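Long-range contacts in peptidase M16 C-terminal domain-containing protein (Enterococcus faecalis, PDB 3D3Y), which is of unknown function but belongs to the peptidase M16 family, which comprises zinc metallopeptidases and inactive relatives: residues N13-T19 with D202-D208; L158-Y162 with N258-N262; R66-Y71 with E108-F112; S80-N84 with T310-F314. All coordinates share one frame; numbering follows the deposited sequence.

In the fold
The chain folds round two mixed sheets, one of six strands and one of five, and the four contacts sample both and their junction. Contact 1 pairs two strands of the six-stranded sheet, and contact 3, its centre about 18 Å away, joins helices 60-69 and 105-118. Contact 2 sets helix 150-162 on the five-stranded sheet, its centre about 38 Å from that of contact 1. Contact 4 touches contact 2 through Q159 and R312. Contact 3 closes first along the chain; segment 202-208 returns later to pair with strand 12-18, near the N-terminus. Contact 4, from strand 74-82 to the turn 310-314, joins the two sheet-bearing halves, so the chain is tied together across long sequence gaps.

Contact 1: N13-T19 with D202-D208; sequences NLHVIPT and DIFVLGD
H15 and D202 meet on one face of a parallel strand pair, where H15 NE2 donates to D202 OD1 at 2.7 Å, almost straight. The carboxylate oxygen lies in the imidazole plane and accepts the N-H from its anti side, somewhat out of the carboxylate plane; OD2 forms a salt bridge with K230, so this buried charge has two partners. The H15 ring makes an offset stack on F204, with centroids 4.5 Å apart and planes at 26°. With CG beside the backbone N (chi1 -45°), H15 CD2 comes over the phenyl face, 3.5 Å from F204 CZ.

Apolar contacts continue along this face: I17 CD1 reaches the edge of the F204 ring, and I17 CG2 lies 3.6 Å from L206 CD1. On the other face L14 CD1 packs on I203 CG2 at 3.8 Å, an apolar surface for helix 211-219.

The ladder runs through H15 and I17, each giving its N-H and C=O, extended by N13 O and T19 N at its ends, while L14 and V16 bond to strand 4-7. G207 adopts backbone angles that favour glycine. Strand 200-207 lies between strands 12-18 and 24-34 of a six-stranded mixed sheet, in an α+β fold as in M16 peptidases.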
# COMPACT_ATOMS: atom_id res chain seq x y z
N ASN A 13 2.60 14.47 15.52
CA ASN A 13 2.94 15.69 14.79
C ASN A 13 1.88 16.10 13.81
O ASN A 13 1.20 15.25 13.22
CB ASN A 13 4.28 15.50 14.10
CG ASN A 13 5.40 15.36 15.09
OD1 ASN A 13 5.81 16.34 15.69
ND2 ASN A 13 5.84 14.12 15.34
N LEU A 14 1.71 17.40 13.67
CA LEU A 14 0.72 17.97 12.76
C LEU A 14 1.47 18.61 11.60
O LEU A 14 2.50 19.29 11.80
CB LEU A 14 -0.15 19.01 13.49
CG LEU A 14 -1.11 19.92 12.68
CD1 LEU A 14 -2.20 19.13 11.91
CD2 LEU A 14 -1.77 20.92 13.60
N HIS A 15 0.95 18.41 10.40
CA HIS A 15 1.56 18.96 9.19
C HIS A 15 0.48 19.64 8.38
O HIS A 15 -0.48 18.98 7.95
CB HIS A 15 2.23 17.86 8.35
CG HIS A 15 3.05 16.90 9.16
ND1 HIS A 15 4.36 17.13 9.48
CD2 HIS A 15 2.73 15.72 9.73
CE1 HIS A 15 4.83 16.13 10.22
NE2 HIS A 15 3.85 15.26 10.38
N VAL A 16 0.64 20.93 8.19
CA VAL A 16 -0.34 21.74 7.47
C VAL A 16 0.27 22.11 6.11
O VAL A 16 1.37 22.68 6.06
CB VAL A 16 -0.69 23.01 8.28
CG1 VAL A 16 -1.64 23.93 7.48
CG2 VAL A 16 -1.28 22.64 9.66
N ILE A 17 -0.44 21.77 5.03
CA ILE A 17 -0.01 22.02 3.66
C ILE A 17 -0.99 23.02 3.03
O ILE A 17 -2.06 22.62 2.49
CB ILE A 17 0.15 20.72 2.79
CG1 ILE A 17 1.09 19.70 3.45
CG2 ILE A 17 0.76 21.07 1.41
CD1 ILE A 17 0.45 18.80 4.41
N PRO A 18 -0.66 24.33 3.11
CA PRO A 18 -1.52 25.37 2.56
C PRO A 18 -1.48 25.34 1.05
O PRO A 18 -0.41 25.17 0.46
CB PRO A 18 -0.87 26.69 3.05
CG PRO A 18 0.10 26.28 4.09
CD PRO A 18 0.54 24.89 3.73
N THR A 19 -2.64 25.51 0.42
CA THR A 19 -2.73 25.54 -1.02
C THR A 19 -4.07 26.16 -1.41
O THR A 19 -5.03 26.06 -0.65
CB THR A 19 -2.61 24.13 -1.64
OG1 THR A 19 -2.81 24.22 -3.05
CG2 THR A 19 -3.63 23.12 -1.03
N ASP A 202 0.79 10.93 12.67
CA ASP A 202 1.02 12.15 11.89
C ASP A 202 -0.30 12.58 11.27
O ASP A 202 -1.07 11.76 10.75
CB ASP A 202 2.13 11.95 10.84
CG ASP A 202 3.50 11.89 11.48
OD1 ASP A 202 4.12 12.96 11.69
OD2 ASP A 202 3.96 10.78 11.80
N ILE A 203 -0.58 13.87 11.37
CA ILE A 203 -1.86 14.42 10.94
C ILE A 203 -1.53 15.43 9.88
O ILE A 203 -0.63 16.29 10.07
CB ILE A 203 -2.59 15.12 12.11
CG1 ILE A 203 -2.86 14.09 13.21
CG2 ILE A 203 -3.89 15.76 11.61
CD1 ILE A 203 -3.45 14.69 14.49
N PHE A 204 -2.21 15.28 8.75
CA PHE A 204 -2.01 16.15 7.60
C PHE A 204 -3.29 16.89 7.25
O PHE A 204 -4.40 16.32 7.27
CB PHE A 204 -1.55 15.34 6.39
CG PHE A 204 -0.15 14.83 6.52
CD1 PHE A 204 0.89 15.45 5.86
CD2 PHE A 204 0.12 13.71 7.32
CE1 PHE A 204 2.19 14.98 6.00
CE2 PHE A 204 1.42 13.24 7.45
CZ PHE A 204 2.45 13.87 6.79
N VAL A 205 -3.13 18.17 6.91
CA VAL A 205 -4.22 18.99 6.45
C VAL A 205 -3.75 19.68 5.19
O VAL A 205 -2.78 20.45 5.22
CB VAL A 205 -4.66 20.05 7.51
CG1 VAL A 205 -5.84 20.85 6.98
CG2 VAL A 205 -5.02 19.36 8.81
N LEU A 206 -4.43 19.39 4.08
CA LEU A 206 -4.11 19.95 2.78
C LEU A 206 -5.31 20.74 2.28
O LEU A 206 -6.41 20.17 2.06
CB LEU A 206 -3.74 18.84 1.78
CG LEU A 206 -3.69 19.25 0.30
CD1 LEU A 206 -2.36 19.87 0.01
CD2 LEU A 206 -3.89 18.06 -0.59
N GLY A 207 -5.11 22.04 2.10
CA GLY A 207 -6.20 22.90 1.60
C GLY A 207 -5.90 24.36 1.88
O GLY A 207 -4.79 24.70 2.34
N ASP A 208 -6.89 25.23 1.61
CA ASP A 208 -6.74 26.66 1.85
C ASP A 208 -7.00 26.91 3.32
O ASP A 208 -8.08 27.33 3.72
CB ASP A 208 -7.70 27.47 0.97
CG ASP A 208 -7.48 28.98 1.08
OD1 ASP A 208 -6.54 29.45 1.76
OD2 ASP A 208 -8.27 29.71 0.45

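Contact 2: L158-Y162 with N258-N262; sequences LQSVY and NLAYN
L158 and Y162, one turn apart on helix 150-162, lay their side chains on strand 255-262 in a buried helix-on-sheet contact of the five-stranded sheet. The segment axes approach to 8.7 Å and run at 37° to each other, and the small A260 suits so close a passage because its methyl fits between the two larger side chains.

L158 spreads its two methyls along the strand: CD1 lies 3.8 Å from A260 CB, while CD2 comes 3.6 Å from N258 CB and equally near the carbonyl O of L259. Y162 directs CG anti to its backbone N (chi1 -180°), which carries the ring across A260, with Y162 CD1 3.6 Å from A260 CB, and onward to the strand end. There N262 ND2 donates to Y162 OH at 3.0 Å, a weak, bent bond in which ring and amide planes differ by 34°.

The N258 amide is held by two other partners: OD1 accepts from T319 N of the adjoining strand 314-321, and ND2 gives a weak bond to A154 O of the helix. The Y162 ring also meets F314 and forms a cation-pi contact with R240. Cohesion here is therefore mainly apolar: the one polar link between the segments is weak, and N258 spends its amide elsewhere.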
# COMPACT_ATOMS: atom_id res chain seq x y z
N LEU A 158 3.14 -16.48 -3.52
CA LEU A 158 4.51 -16.22 -3.93
C LEU A 158 5.22 -15.40 -2.85
O LEU A 158 6.33 -15.71 -2.46
CB LEU A 158 4.55 -15.46 -5.27
CG LEU A 158 5.93 -14.99 -5.74
CD1 LEU A 158 6.75 -16.20 -6.15
CD2 LEU A 158 5.74 -14.02 -6.91
N GLN A 159 4.56 -14.34 -2.40
CA GLN A 159 5.12 -13.51 -1.34
C GLN A 159 5.44 -14.29 -0.05
O GLN A 159 6.50 -14.07 0.58
CB GLN A 159 4.24 -12.28 -1.10
CG GLN A 159 4.39 -11.28 -2.25
CD GLN A 159 3.64 -9.96 -2.03
OE1 GLN A 159 3.57 -9.43 -0.92
NE2 GLN A 159 3.13 -9.40 -3.11
N SER A 160 4.56 -15.24 0.33
CA SER A 160 4.82 -16.09 1.51
C SER A 160 6.10 -16.89 1.36
O SER A 160 6.80 -17.10 2.34
CB SER A 160 3.69 -17.08 1.78
OG SER A 160 2.57 -16.41 2.31
N VAL A 161 6.38 -17.36 0.14
CA VAL A 161 7.59 -18.13 -0.14
C VAL A 161 8.78 -17.19 -0.13
O VAL A 161 9.75 -17.43 0.61
CB VAL A 161 7.52 -18.89 -1.48
CG1 VAL A 161 8.82 -19.69 -1.72
CG2 VAL A 161 6.34 -19.83 -1.48
N TYR A 162 8.69 -16.11 -0.91
CA TYR A 162 9.81 -15.15 -0.98
C TYR A 162 10.22 -14.66 0.42
O TYR A 162 11.42 -14.63 0.75
CB TYR A 162 9.52 -13.96 -1.94
CG TYR A 162 10.69 -12.98 -2.02
CD1 TYR A 162 11.75 -13.21 -2.88
CD2 TYR A 162 10.76 -11.87 -1.16
CE1 TYR A 162 12.85 -12.33 -2.94
CE2 TYR A 162 11.87 -10.98 -1.21
CZ TYR A 162 12.89 -11.22 -2.11
OH TYR A 162 13.99 -10.37 -2.17
N ASN A 258 4.29 -17.96 -10.94
CA ASN A 258 4.84 -16.68 -10.50
C ASN A 258 6.28 -16.81 -10.00
O ASN A 258 6.68 -17.86 -9.46
CB ASN A 258 3.98 -16.07 -9.36
CG ASN A 258 2.54 -15.82 -9.78
OD1 ASN A 258 2.22 -15.66 -10.97
ND2 ASN A 258 1.65 -15.77 -8.78
N LEU A 259 7.05 -15.74 -10.14
CA LEU A 259 8.49 -15.76 -9.81
C LEU A 259 8.80 -14.49 -9.04
O LEU A 259 8.31 -13.41 -9.40
CB LEU A 259 9.37 -15.76 -11.07
CG LEU A 259 9.36 -16.92 -12.07
CD1 LEU A 259 8.09 -16.90 -12.94
CD2 LEU A 259 10.56 -16.78 -12.94
N ALA A 260 9.65 -14.62 -8.03
CA ALA A 260 10.08 -13.50 -7.22
C ALA A 260 11.59 -13.39 -7.25
O ALA A 260 12.31 -14.37 -6.99
CB ALA A 260 9.61 -13.65 -5.79
N TYR A 261 12.07 -12.17 -7.49
CA TYR A 261 13.48 -11.87 -7.58
C TYR A 261 13.87 -10.84 -6.54
O TYR A 261 13.09 -9.91 -6.30
CB TYR A 261 13.76 -11.20 -8.93
CG TYR A 261 13.43 -11.99 -10.17
CD1 TYR A 261 14.43 -12.66 -10.87
CD2 TYR A 261 12.14 -12.00 -10.68
CE1 TYR A 261 14.12 -13.37 -12.04
CE2 TYR A 261 11.83 -12.68 -11.86
CZ TYR A 261 12.82 -13.35 -12.52
OH TYR A 261 12.50 -13.99 -13.68
N ASN A 262 15.05 -10.97 -5.96
CA ASN A 262 15.62 -9.93 -5.10
C ASN A 262 16.26 -8.88 -6.03
O ASN A 262 17.05 -9.23 -6.92
CB ASN A 262 16.66 -10.55 -4.15
CG ASN A 262 17.27 -9.54 -3.18
OD1 ASN A 262 18.08 -8.71 -3.56
ND2 ASN A 262 16.90 -9.64 -1.93

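Contact 3: R66-Y71 with E108-F112; sequences RLAELY and EAVDF
R66 lays its aliphatic part against F112, with CG 3.6 Å from F112 CD1. Its chain leaves anti to the backbone N and bends at the next torsion (chi2 50°), which returns the guanidinium over L70 CD2. Several oxygens surround that flat group: NH1 forms a salt bridge to E69 OE1 at 2.8 Å, NH2 makes a long one to D111 OD2 at 3.9 Å, and a water in the guanidinium plane links NH2 to E108 OE2. An arginine suits this partly exposed site because its CG packs against the ring while its charge joins a network with E69 and D111.

L67 follows with CD2 3.8 Å from F112 CZ, crossing the phenylalanine at about a right angle. L70, the first residue to leave helical backbone angles, fills the groove beyond: CD1 lies 3.8 Å from F112 CB, and CD2 comes 3.4 Å from E108 CB. Y71, in left-handed backbone conformation (phi 65°), turns its ring to bring OH to E108 OE1 at 2.5 Å, a very short hydrogen bond made at the ring edge, with ring and carboxylate planes near perpendicular. E108 OE1 also accepts from Q104 N.

Helices 60-69 and 105-118 flank in sequence the β-hairpin of strands 74-82 and 85-95, and F112 packs on both strands of this six-stranded mixed sheet, at F75 and M92.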
# COMPACT_ATOMS: atom_id res chain seq x y z
N ARG A 66 -24.40 12.72 10.92
CA ARG A 66 -23.39 13.68 11.36
C ARG A 66 -22.53 14.15 10.16
O ARG A 66 -22.26 15.36 10.00
CB ARG A 66 -22.50 13.04 12.42
CG ARG A 66 -21.39 13.95 12.94
CD ARG A 66 -21.93 15.34 13.35
NE ARG A 66 -20.87 16.16 13.98
CZ ARG A 66 -20.91 17.48 14.08
NH1 ARG A 66 -21.93 18.16 13.59
NH2 ARG A 66 -19.92 18.13 14.67
N LEU A 67 -22.12 13.21 9.31
CA LEU A 67 -21.38 13.56 8.09
C LEU A 67 -22.13 14.58 7.20
O LEU A 67 -21.53 15.49 6.61
CB LEU A 67 -21.00 12.31 7.29
CG LEU A 67 -19.98 11.40 8.00
CD1 LEU A 67 -19.89 10.08 7.23
CD2 LEU A 67 -18.61 12.12 8.08
N ALA A 68 -23.44 14.45 7.19
CA ALA A 68 -24.30 15.34 6.43
C ALA A 68 -24.36 16.70 7.12
O ALA A 68 -24.30 17.73 6.45
CB ALA A 68 -25.68 14.72 6.34
N GLU A 69 -24.44 16.71 8.46
CA GLU A 69 -24.37 17.95 9.22
C GLU A 69 -23.08 18.67 8.92
O GLU A 69 -23.04 19.92 8.91
CB GLU A 69 -24.39 17.70 10.73
CG GLU A 69 -25.75 17.53 11.37
CD GLU A 69 -25.63 17.12 12.84
OE1 GLU A 69 -24.60 17.40 13.51
OE2 GLU A 69 -26.58 16.46 13.31
N LEU A 70 -22.01 17.88 8.69
CA LEU A 70 -20.71 18.43 8.36
C LEU A 70 -20.61 18.80 6.88
O LEU A 70 -19.55 18.65 6.24
CB LEU A 70 -19.58 17.46 8.75
CG LEU A 70 -19.46 17.17 10.26
CD1 LEU A 70 -18.65 15.88 10.52
CD2 LEU A 70 -18.85 18.38 11.04
N TYR A 71 -21.71 19.28 6.32
CA TYR A 71 -21.72 19.83 4.96
C TYR A 71 -21.41 18.72 3.92
O TYR A 71 -20.81 18.98 2.87
CB TYR A 71 -20.80 21.08 4.89
CG TYR A 71 -20.83 21.94 6.19
CD1 TYR A 71 -21.87 22.86 6.44
CD2 TYR A 71 -19.83 21.82 7.16
CE1 TYR A 71 -21.92 23.63 7.64
CE2 TYR A 71 -19.86 22.57 8.36
CZ TYR A 71 -20.91 23.48 8.60
OH TYR A 71 -20.92 24.22 9.78
N GLU A 108 -15.41 21.81 13.39
CA GLU A 108 -16.42 20.76 13.39
C GLU A 108 -15.83 19.41 12.94
O GLU A 108 -16.11 18.36 13.54
CB GLU A 108 -17.62 21.21 12.57
CG GLU A 108 -18.35 22.42 13.22
CD GLU A 108 -19.46 23.00 12.36
OE1 GLU A 108 -19.17 23.90 11.52
OE2 GLU A 108 -20.61 22.59 12.57
N ALA A 109 -14.96 19.44 11.93
CA ALA A 109 -14.29 18.20 11.51
C ALA A 109 -13.36 17.64 12.59
O ALA A 109 -13.35 16.43 12.82
CB ALA A 109 -13.55 18.37 10.14
N VAL A 110 -12.57 18.49 13.24
CA VAL A 110 -11.68 18.01 14.31
C VAL A 110 -12.48 17.41 15.45
O VAL A 110 -12.10 16.41 16.02
CB VAL A 110 -10.74 19.10 14.83
CG1 VAL A 110 -9.91 18.62 16.02
CG2 VAL A 110 -9.80 19.57 13.72
N ASP A 111 -13.61 18.02 15.80
CA ASP A 111 -14.48 17.44 16.81
C ASP A 111 -14.93 16.04 16.37
O ASP A 111 -14.96 15.11 17.17
CB ASP A 111 -15.69 18.34 17.09
CG ASP A 111 -16.65 17.75 18.14
OD1 ASP A 111 -16.30 17.78 19.34
OD2 ASP A 111 -17.75 17.26 17.78
N PHE A 112 -15.27 15.89 15.09
CA PHE A 112 -15.71 14.57 14.60
C PHE A 112 -14.60 13.54 14.68
O PHE A 112 -14.82 12.39 15.14
CB PHE A 112 -16.20 14.67 13.16
CG PHE A 112 -16.70 13.36 12.61
CD1 PHE A 112 -17.94 12.87 13.01
CD2 PHE A 112 -15.94 12.63 11.71
CE1 PHE A 112 -18.42 11.64 12.49
CE2 PHE A 112 -16.41 11.42 11.17
CZ PHE A 112 -17.66 10.92 11.56
O HOH W 1 -20.66 21.23 14.79

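Contact 4: S80-N84 with T310-F314; sequences SKKGN and TFRGF
K82 runs across the face of F311 where the end of strand 74-82 meets the turn of the β-hairpin formed by strands 303-309 and 314-321, a turn closed by a G1 bulge at G313 and F314. The lysine chain bends at chi2 (81°), which brings CE over the middle of the ring, 3.5 Å from F311 CE2. The CH-pi contact is centred, whereas the cation-pi contact is off-centre: K82 NZ lies 4.6 Å from the F311 ring centroid. A long lysine suits this place, since its methylenes pack on the aromatic face while NZ sits 29° from the ring normal.

K81, extended, crosses R312 at about a right angle, its CE over one face of the guanidinium. K81 NZ and R312 NH1 stand 3.2 Å apart, two like-charged donors, not bonded to each other, each with its own acceptor, I171 O for the lysine and Q169 OE1 for the arginine; R312 NE also forms a salt bridge with D309, and NH2 bonds to Q159.

Between these pairs lies G83, with a positive phi that favours glycine. Without a side chain it lets F311 CB come 3.7 Å from G83 N and R312 CG 3.8 Å from G83 CA. The same Q169 also gives NE2 to G83 O.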
# COMPACT_ATOMS: atom_id res chain seq x y z
N SER A 80 -2.82 0.04 5.18
CA SER A 80 -1.91 -0.37 4.11
C SER A 80 -0.56 -0.77 4.68
O SER A 80 -0.30 -0.62 5.88
CB SER A 80 -1.77 0.73 3.03
OG SER A 80 -1.41 1.95 3.63
N LYS A 81 0.29 -1.32 3.83
CA LYS A 81 1.56 -1.89 4.27
C LYS A 81 2.57 -1.19 3.41
O LYS A 81 2.33 -1.04 2.23
CB LYS A 81 1.52 -3.39 3.96
CG LYS A 81 2.82 -4.15 4.00
CD LYS A 81 2.46 -5.66 4.04
CE LYS A 81 3.55 -6.51 3.46
NZ LYS A 81 3.13 -7.95 3.34
N LYS A 82 3.69 -0.78 3.98
CA LYS A 82 4.73 -0.12 3.20
C LYS A 82 6.05 -0.52 3.80
O LYS A 82 6.36 -0.13 4.93
CB LYS A 82 4.61 1.41 3.27
CG LYS A 82 5.42 2.17 2.16
CD LYS A 82 4.57 2.13 0.89
CE LYS A 82 5.13 2.94 -0.22
NZ LYS A 82 4.28 2.62 -1.41
N GLY A 83 6.83 -1.30 3.05
CA GLY A 83 8.12 -1.74 3.56
C GLY A 83 7.89 -2.50 4.86
O GLY A 83 7.08 -3.44 4.90
N ASN A 84 8.63 -2.12 5.90
CA ASN A 84 8.47 -2.73 7.20
C ASN A 84 7.45 -2.04 8.13
O ASN A 84 7.44 -2.29 9.33
CB ASN A 84 9.82 -2.82 7.90
CG ASN A 84 9.90 -4.03 8.80
OD1 ASN A 84 9.54 -5.16 8.38
ND2 ASN A 84 10.34 -3.82 10.03
N THR A 310 9.77 -1.12 -4.25
CA THR A 310 11.02 -0.41 -3.93
C THR A 310 11.09 -0.06 -2.44
O THR A 310 11.96 0.74 -2.01
CB THR A 310 11.15 0.88 -4.79
OG1 THR A 310 10.04 1.73 -4.51
CG2 THR A 310 11.09 0.53 -6.27
N PHE A 311 10.19 -0.64 -1.64
CA PHE A 311 10.31 -0.60 -0.19
C PHE A 311 10.71 -1.96 0.44
O PHE A 311 11.24 -2.00 1.56
CB PHE A 311 9.03 0.02 0.43
CG PHE A 311 8.85 1.50 0.05
CD1 PHE A 311 9.11 2.51 0.97
CD2 PHE A 311 8.48 1.86 -1.24
CE1 PHE A 311 8.97 3.86 0.60
CE2 PHE A 311 8.38 3.22 -1.62
CZ PHE A 311 8.60 4.20 -0.70
N ARG A 312 10.52 -3.05 -0.30
CA ARG A 312 10.91 -4.38 0.18
C ARG A 312 11.96 -5.03 -0.72
O ARG A 312 12.31 -6.19 -0.50
CB ARG A 312 9.68 -5.31 0.38
CG ARG A 312 8.70 -4.83 1.42
CD ARG A 312 7.57 -5.82 1.67
NE ARG A 312 6.70 -6.02 0.51
CZ ARG A 312 5.81 -7.00 0.43
NH1 ARG A 312 5.69 -7.87 1.44
NH2 ARG A 312 5.05 -7.11 -0.63
N GLY A 313 12.44 -4.32 -1.75
CA GLY A 313 13.59 -4.75 -2.59
C GLY A 313 13.42 -6.04 -3.40
O GLY A 313 14.34 -6.86 -3.47
N PHE A 314 12.28 -6.17 -4.05
CA PHE A 314 11.98 -7.35 -4.82
C PHE A 314 11.07 -7.01 -5.99
O PHE A 314 10.50 -5.91 -6.07
CB PHE A 314 11.45 -8.49 -3.93
CG PHE A 314 9.97 -8.46 -3.67
CD1 PHE A 314 9.17 -9.47 -4.16
CD2 PHE A 314 9.37 -7.45 -2.90
CE1 PHE A 314 7.78 -9.49 -3.93
CE2 PHE A 314 7.98 -7.45 -2.66
CZ PHE A 314 7.19 -8.46 -3.18